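Local coordinates for oxidoreductase (Listeria innocua, PDB 3E18), which binds NAD and is probably a dehydrogenase of the GFO/IDH/MocA family, with a substrate that is not known, at residues 123-135 / 177-189. Sequence-based numbering, arbitrary orientation.
Sequences QNRRWDEDFLIIK and WGVHLLDQLLFLV. With NAD (nicotinamide-adenine-dinucleotide), chain E; GOL (glycerol), chain G.
R126 runs extended from CG to NE (chi2 -172°), and D183 holds CG opposite its backbone N (chi1 177°), which brings guanidinium and carboxylate together. The contact joins the residues that follow strand 119-122, the edge strand of the Rossmann fold, and the start of helix 129-140 to helix 173-188 of the GFO/IDH/MocA C-terminal domain. Side-on, R126 NE bonds D183 OD2 and R126 NH2 bonds D183 OD1, each at 2.8 Å and on a syn lone pair, with the two planes nearly coplanar. The same guanidinium lies flat on the F187 ring, planes 21° apart. These bonds and the stack hold the group flat, and its NH1 also pairs with E327. R125 lays CD over the centre of the H180 ring, 3.6 Å from the centroid. W177 CH2 sits over one face of the R125 guanidinium, whose NH1 forms a salt bridge with D128. N124 OD1 accepts from NAD N7N at 3.0 Å. The edge of the H180 ring faces NAD O7N. A glycerol, probably from the crystallisation liquor, accepts at O1 from R125 NE. Q184 CG makes a CH-pi contact over one face of the F131 ring. Q184 NE2 bonds R125 O at 2.9 Å from above the carbonyl plane, while D128 N reaches that oxygen from the opposite face.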
loop_
_atom_site.group_PDB
_atom_site.type_symbol
_atom_site.label_atom_id
_atom_site.label_comp_id
_atom_site.label_asym_id
_atom_site.label_seq_id
_atom_site.Cartn_x
_atom_site.Cartn_y
_atom_site.Cartn_z
ATOM N N GLN A 123 -5.746 22.924 -12.861
ATOM C CA GLN A 123 -5.160 22.013 -11.883
ATOM C C GLN A 123 -4.803 22.781 -10.611
ATOM O O GLN A 123 -3.649 22.964 -10.283
ATOM C CB GLN A 123 -3.969 21.245 -12.503
ATOM C CG GLN A 123 -4.349 20.394 -13.752
ATOM C CD GLN A 123 -5.274 19.197 -13.480
ATOM O OE1 GLN A 123 -5.539 18.815 -12.332
ATOM N NE2 GLN A 123 -5.765 18.603 -14.548
ATOM N N ASN A 124 -5.835 23.222 -9.877
ATOM C CA ASN A 124 -5.649 24.100 -8.733
ATOM C C ASN A 124 -4.928 23.430 -7.558
ATOM O O ASN A 124 -4.345 24.111 -6.720
ATOM C CB ASN A 124 -7.011 24.646 -8.249
ATOM C CG ASN A 124 -7.999 23.545 -7.923
ATOM O OD1 ASN A 124 -8.120 22.584 -8.665
ATOM N ND2 ASN A 124 -8.733 23.696 -6.815
ATOM N N ARG A 125 -4.944 22.098 -7.497
ATOM C CA ARG A 125 -4.342 21.414 -6.337
ATOM C C ARG A 125 -2.821 21.290 -6.397
ATOM O O ARG A 125 -2.188 20.803 -5.454
ATOM C CB ARG A 125 -5.066 20.101 -6.025
ATOM C CG ARG A 125 -6.497 20.378 -5.532
ATOM C CD ARG A 125 -7.071 19.236 -4.731
ATOM N NE ARG A 125 -8.367 19.578 -4.151
ATOM C CZ ARG A 125 -8.570 20.018 -2.907
ATOM N NH1 ARG A 125 -7.561 20.188 -2.056
ATOM N NH2 ARG A 125 -9.806 20.272 -2.508
ATOM N N ARG A 126 -2.226 21.766 -7.490
ATOM C CA ARG A 126 -0.777 21.946 -7.548
ATOM C C ARG A 126 -0.320 23.022 -6.562
ATOM O O ARG A 126 0.833 23.040 -6.163
ATOM C CB ARG A 126 -0.334 22.341 -8.943
ATOM C CG ARG A 126 -0.468 21.263 -9.960
ATOM C CD ARG A 126 0.187 21.705 -11.240
ATOM N NE ARG A 126 -0.120 20.793 -12.327
ATOM C CZ ARG A 126 0.542 20.778 -13.480
ATOM N NH1 ARG A 126 1.501 21.656 -13.685
ATOM N NH2 ARG A 126 0.209 19.930 -14.445
ATOM N N TRP A 127 -1.245 23.886 -6.152
ATOM C CA TRP A 127 -0.973 24.940 -5.176
ATOM C C TRP A 127 -1.295 24.518 -3.727
ATOM O O TRP A 127 -1.124 25.308 -2.800
ATOM C CB TRP A 127 -1.744 26.219 -5.556
ATOM C CG TRP A 127 -1.129 27.020 -6.701
ATOM C CD1 TRP A 127 -0.337 28.130 -6.588
ATOM C CD2 TRP A 127 -1.260 26.767 -8.111
ATOM N NE1 TRP A 127 0.028 28.591 -7.833
ATOM C CE2 TRP A 127 -0.527 27.780 -8.788
ATOM C CE3 TRP A 127 -1.935 25.795 -8.872
ATOM C CZ2 TRP A 127 -0.435 27.839 -10.190
ATOM C CZ3 TRP A 127 -1.846 25.856 -10.282
ATOM C CH2 TRP A 127 -1.101 26.877 -10.920
ATOM N N ASP A 128 -1.759 23.284 -3.538
ATOM C CA ASP A 128 -2.091 22.768 -2.201
ATOM C C ASP A 128 -0.861 22.791 -1.290
ATOM O O ASP A 128 0.223 22.368 -1.689
ATOM C CB ASP A 128 -2.663 21.350 -2.286
ATOM C CG ASP A 128 -4.177 21.320 -2.471
ATOM O OD1 ASP A 128 -4.805 22.389 -2.654
ATOM O OD2 ASP A 128 -4.749 20.203 -2.428
ATOM N N GLU A 129 -1.030 23.326 -0.086
ATOM C CA GLU A 129 0.076 23.519 0.863
ATOM C C GLU A 129 0.774 22.208 1.275
ATOM O O GLU A 129 2.008 22.117 1.280
ATOM C CB GLU A 129 -0.441 24.258 2.107
ATOM C CG GLU A 129 0.640 25.024 2.845
ATOM C CD GLU A 129 0.109 25.930 3.957
ATOM O OE1 GLU A 129 -1.104 26.263 3.970
ATOM O OE2 GLU A 129 0.926 26.303 4.830
ATOM N N ASP A 130 -0.024 21.183 1.573
ATOM C CA ASP A 130 0.512 19.846 1.864
ATOM C C ASP A 130 1.390 19.313 0.726
ATOM O O ASP A 130 2.459 18.759 0.974
ATOM C CB ASP A 130 -0.615 18.865 2.147
ATOM C CG ASP A 130 -1.581 18.731 0.991
ATOM O OD1 ASP A 130 -2.208 19.741 0.600
ATOM O OD2 ASP A 130 -1.732 17.609 0.492
ATOM N N PHE A 131 0.939 19.495 -0.512
ATOM C CA PHE A 131 1.707 19.045 -1.671
ATOM C C PHE A 131 2.997 19.848 -1.831
ATOM O O PHE A 131 4.039 19.301 -2.194
ATOM C CB PHE A 131 0.847 19.111 -2.957
ATOM C CG PHE A 131 1.658 18.985 -4.217
ATOM C CD1 PHE A 131 2.313 17.789 -4.510
ATOM C CD2 PHE A 131 1.791 20.059 -5.084
ATOM C CE1 PHE A 131 3.116 17.659 -5.663
ATOM C CE2 PHE A 131 2.596 19.938 -6.259
ATOM C CZ PHE A 131 3.246 18.734 -6.535
ATOM N N LEU A 132 2.927 21.154 -1.570
ATOM C CA LEU A 132 4.102 22.012 -1.694
ATOM C C LEU A 132 5.169 21.736 -0.618
ATOM O O LEU A 132 6.371 21.902 -0.880
ATOM C CB LEU A 132 3.706 23.494 -1.755
ATOM C CG LEU A 132 2.945 23.909 -3.034
ATOM C CD1 LEU A 132 2.528 25.374 -2.978
ATOM C CD2 LEU A 132 3.744 23.629 -4.311
ATOM N N ILE A 133 4.730 21.272 0.553
ATOM C CA ILE A 133 5.654 20.695 1.566
ATOM C C ILE A 133 6.420 19.490 0.999
ATOM O O ILE A 133 7.641 19.429 1.117
ATOM C CB ILE A 133 4.925 20.334 2.876
ATOM C CG1 ILE A 133 4.440 21.607 3.573
ATOM C CG2 ILE A 133 5.828 19.546 3.833
ATOM C CD1 ILE A 133 3.464 21.359 4.698
ATOM N N ILE A 134 5.711 18.560 0.350
ATOM C CA ILE A 134 6.360 17.402 -0.290
ATOM C C ILE A 134 7.318 17.833 -1.412
ATOM O O ILE A 134 8.417 17.268 -1.580
ATOM C CB ILE A 134 5.295 16.380 -0.837
ATOM C CG1 ILE A 134 4.323 15.953 0.284
ATOM C CG2 ILE A 134 5.953 15.152 -1.426
ATOM C CD1 ILE A 134 4.987 15.204 1.449
ATOM N N LYS A 135 6.892 18.832 -2.182
ATOM C CA LYS A 135 7.712 19.398 -3.249
ATOM C C LYS A 135 8.973 20.025 -2.668
ATOM O O LYS A 135 10.057 19.848 -3.201
ATOM C CB LYS A 135 6.908 20.435 -4.042
ATOM C CG LYS A 135 7.615 20.969 -5.272
ATOM C CD LYS A 135 6.616 21.707 -6.151
ATOM C CE LYS A 135 7.134 21.856 -7.572
ATOM N NZ LYS A 135 8.122 22.963 -7.652
ATOM N N TRP A 177 -11.069 12.758 -7.845
ATOM C CA TRP A 177 -9.908 13.047 -7.020
ATOM C C TRP A 177 -8.623 12.521 -7.645
ATOM O O TRP A 177 -7.555 13.110 -7.489
ATOM C CB TRP A 177 -10.099 12.448 -5.637
ATOM C CG TRP A 177 -10.553 13.427 -4.624
ATOM C CD1 TRP A 177 -11.802 13.523 -4.075
ATOM C CD2 TRP A 177 -9.768 14.468 -4.027
ATOM N NE1 TRP A 177 -11.844 14.559 -3.171
ATOM C CE2 TRP A 177 -10.608 15.154 -3.120
ATOM C CE3 TRP A 177 -8.434 14.881 -4.162
ATOM C CZ2 TRP A 177 -10.159 16.234 -2.356
ATOM C CZ3 TRP A 177 -7.988 15.951 -3.390
ATOM C CH2 TRP A 177 -8.851 16.615 -2.506
ATOM N N GLY A 178 -8.728 11.404 -8.345
ATOM C CA GLY A 178 -7.552 10.774 -8.946
ATOM C C GLY A 178 -6.775 11.711 -9.831
ATOM O O GLY A 178 -5.551 11.761 -9.749
ATOM N N VAL A 179 -7.477 12.472 -10.672
ATOM C CA VAL A 179 -6.820 13.425 -11.556
ATOM C C VAL A 179 -5.984 14.453 -10.774
ATOM O O VAL A 179 -4.878 14.740 -11.174
ATOM C CB VAL A 179 -7.821 14.090 -12.565
ATOM C CG1 VAL A 179 -8.928 14.759 -11.841
ATOM C CG2 VAL A 179 -7.131 15.080 -13.486
ATOM N N HIS A 180 -6.487 14.971 -9.653
ATOM C CA HIS A 180 -5.680 15.868 -8.801
ATOM C C HIS A 180 -4.411 15.201 -8.287
ATOM O O HIS A 180 -3.327 15.789 -8.345
ATOM C CB HIS A 180 -6.457 16.276 -7.560
ATOM C CG HIS A 180 -7.500 17.306 -7.806
ATOM N ND1 HIS A 180 -7.264 18.445 -8.547
ATOM C CD2 HIS A 180 -8.774 17.400 -7.353
ATOM C CE1 HIS A 180 -8.356 19.187 -8.552
ATOM N NE2 HIS A 180 -9.285 18.578 -7.834
ATOM N N LEU A 181 -4.546 13.977 -7.777
ATOM C CA LEU A 181 -3.415 13.314 -7.121
ATOM C C LEU A 181 -2.392 12.856 -8.134
ATOM O O LEU A 181 -1.187 12.912 -7.883
ATOM C CB LEU A 181 -3.885 12.132 -6.289
ATOM C CG LEU A 181 -4.920 12.457 -5.211
ATOM C CD1 LEU A 181 -5.172 11.212 -4.418
ATOM C CD2 LEU A 181 -4.380 13.546 -4.307
ATOM N N LEU A 182 -2.871 12.419 -9.291
ATOM C CA LEU A 182 -1.967 11.926 -10.336
ATOM C C LEU A 182 -1.237 13.077 -11.014
ATOM O O LEU A 182 -0.080 12.935 -11.479
ATOM C CB LEU A 182 -2.753 11.136 -11.378
ATOM C CG LEU A 182 -3.401 9.826 -10.909
ATOM C CD1 LEU A 182 -4.385 9.365 -11.941
ATOM C CD2 LEU A 182 -2.396 8.728 -10.564
ATOM N N ASP A 183 -1.938 14.204 -11.111
ATOM C CA ASP A 183 -1.363 15.429 -11.673
ATOM C C ASP A 183 -0.259 15.998 -10.775
ATOM O O ASP A 183 0.826 16.339 -11.270
ATOM C CB ASP A 183 -2.444 16.472 -11.953
ATOM C CG ASP A 183 -1.864 17.764 -12.458
ATOM O OD1 ASP A 183 -1.359 17.799 -13.609
ATOM O OD2 ASP A 183 -1.871 18.725 -11.671
ATOM N N GLN A 184 -0.530 16.068 -9.468
ATOM C CA GLN A 184 0.511 16.355 -8.453
ATOM C C GLN A 184 1.741 15.487 -8.657
ATOM O O GLN A 184 2.862 15.987 -8.755
ATOM C CB GLN A 184 -0.031 16.116 -7.050
ATOM C CG GLN A 184 -0.860 17.295 -6.502
ATOM C CD GLN A 184 -1.474 17.012 -5.135
ATOM O OE1 GLN A 184 -1.403 15.901 -4.608
ATOM N NE2 GLN A 184 -2.072 18.033 -4.551
ATOM N N LEU A 185 1.524 14.184 -8.766
ATOM C CA LEU A 185 2.642 13.233 -8.864
ATOM C C LEU A 185 3.478 13.416 -10.119
ATOM O O LEU A 185 4.725 13.365 -10.083
ATOM C CB LEU A 185 2.091 11.799 -8.828
ATOM C CG LEU A 185 3.082 10.641 -9.000
ATOM C CD1 LEU A 185 4.016 10.507 -7.797
ATOM C CD2 LEU A 185 2.311 9.357 -9.244
ATOM N N LEU A 186 2.793 13.591 -11.242
ATOM C CA LEU A 186 3.474 13.717 -12.539
ATOM C C LEU A 186 4.124 15.099 -12.710
ATOM O O LEU A 186 5.145 15.262 -13.402
ATOM C CB LEU A 186 2.492 13.390 -13.671
ATOM C CG LEU A 186 2.649 12.018 -14.348
ATOM C CD1 LEU A 186 2.798 10.882 -13.348
ATOM C CD2 LEU A 186 1.520 11.728 -15.336
ATOM N N PHE A 187 3.519 16.095 -12.074
ATOM C CA PHE A 187 4.129 17.420 -11.948
ATOM C C PHE A 187 5.424 17.360 -11.113
ATOM O O PHE A 187 6.415 18.008 -11.461
ATOM C CB PHE A 187 3.106 18.407 -11.346
ATOM C CG PHE A 187 3.633 19.810 -11.139
ATOM C CD1 PHE A 187 4.301 20.487 -12.163
ATOM C CD2 PHE A 187 3.419 20.464 -9.922
ATOM C CE1 PHE A 187 4.773 21.791 -11.971
ATOM C CE2 PHE A 187 3.891 21.770 -9.712
ATOM C CZ PHE A 187 4.564 22.431 -10.746
ATOM N N LEU A 188 5.422 16.578 -10.029
ATOM C CA LEU A 188 6.601 16.464 -9.157
ATOM C C LEU A 188 7.760 15.678 -9.784
ATOM O O LEU A 188 8.904 16.134 -9.779
ATOM C CB LEU A 188 6.223 15.832 -7.817
ATOM C CG LEU A 188 7.292 15.854 -6.723
ATOM C CD1 LEU A 188 7.739 17.283 -6.389
ATOM C CD2 LEU A 188 6.798 15.140 -5.477
ATOM N N VAL A 189 7.448 14.497 -10.317
ATOM C CA VAL A 189 8.469 13.554 -10.773
ATOM C C VAL A 189 8.825 13.864 -12.221
ATOM O O VAL A 189 7.941 13.970 -13.064
ATOM C CB VAL A 189 7.967 12.094 -10.611
ATOM C CG1 VAL A 189 9.040 11.090 -11.047
ATOM C CG2 VAL A 189 7.554 11.832 -9.157
HETATM P PA NAD E . -22.391 20.934 -10.686
HETATM O O1A NAD E . -22.483 21.464 -9.306
HETATM O O2A NAD E . -23.358 19.864 -10.987
HETATM O O5B NAD E . -22.531 22.134 -11.743
HETATM C C5B NAD E . -22.432 21.965 -13.140
HETATM C C4B NAD E . -23.264 23.068 -13.786
HETATM O O4B NAD E . -23.117 23.052 -15.194
HETATM C C3B NAD E . -24.749 22.879 -13.488
HETATM O O3B NAD E . -25.263 24.074 -12.949
HETATM C C2B NAD E . -25.360 22.587 -14.843
HETATM O O2B NAD E . -26.667 23.096 -14.975
HETATM C C1B NAD E . -24.381 23.253 -15.792
HETATM N N9A NAD E . -24.388 22.676 -17.146
HETATM C C8A NAD E . -24.553 21.359 -17.498
HETATM N N7A NAD E . -24.479 21.262 -18.847
HETATM C C5A NAD E . -24.274 22.501 -19.353
HETATM C C6A NAD E . -24.135 22.973 -20.653
HETATM N N6A NAD E . -24.019 22.104 -21.656
HETATM N N1A NAD E . -23.934 24.329 -20.867
HETATM C C2A NAD E . -23.876 25.209 -19.805
HETATM N N3A NAD E . -24.017 24.732 -18.518
HETATM C C4A NAD E . -24.215 23.402 -18.295
HETATM O O3 NAD E . -20.885 20.394 -10.939
HETATM P PN NAD E . -19.590 20.900 -10.158
HETATM O O1N NAD E . -19.383 20.069 -8.943
HETATM O O2N NAD E . -19.577 22.378 -10.066
HETATM O O5D NAD E . -18.407 20.449 -11.194
HETATM C C5D NAD E . -18.318 20.935 -12.515
HETATM C C4D NAD E . -16.887 20.712 -13.055
HETATM O O4D NAD E . -15.940 21.219 -12.131
HETATM C C3D NAD E . -16.536 19.245 -13.236
HETATM O O3D NAD E . -15.657 19.108 -14.343
HETATM C C2D NAD E . -15.767 18.871 -11.986
HETATM O O2D NAD E . -14.822 17.867 -12.276
HETATM C C1D NAD E . -15.083 20.188 -11.645
HETATM N N1N NAD E . -14.743 20.387 -10.211
HETATM C C2N NAD E . -13.436 20.667 -9.925
HETATM C C3N NAD E . -13.000 20.880 -8.622
HETATM C C7N NAD E . -11.614 21.408 -8.406
HETATM O O7N NAD E . -11.090 21.432 -7.106
HETATM N N7N NAD E . -10.899 21.860 -9.441
HETATM C C4N NAD E . -13.931 20.840 -7.574
HETATM C C5N NAD E . -15.271 20.570 -7.866
HETATM C C6N NAD E . -15.667 20.354 -9.192
HETATM C C1 GOL G . -12.187 18.536 -4.660
HETATM O O1 GOL G . -11.211 19.304 -5.339
HETATM C C2 GOL G . -12.903 17.557 -5.594
HETATM O O2 GOL G . -12.449 17.678 -6.933
HETATM C C3 GOL G . -14.406 17.821 -5.484
HETATM O O3 GOL G . -15.159 17.037 -6.389
HETATM O O HOH W 1 -5.273 19.817 -9.432
HETATM O O HOH W 2 -3.268 18.061 -1.948
#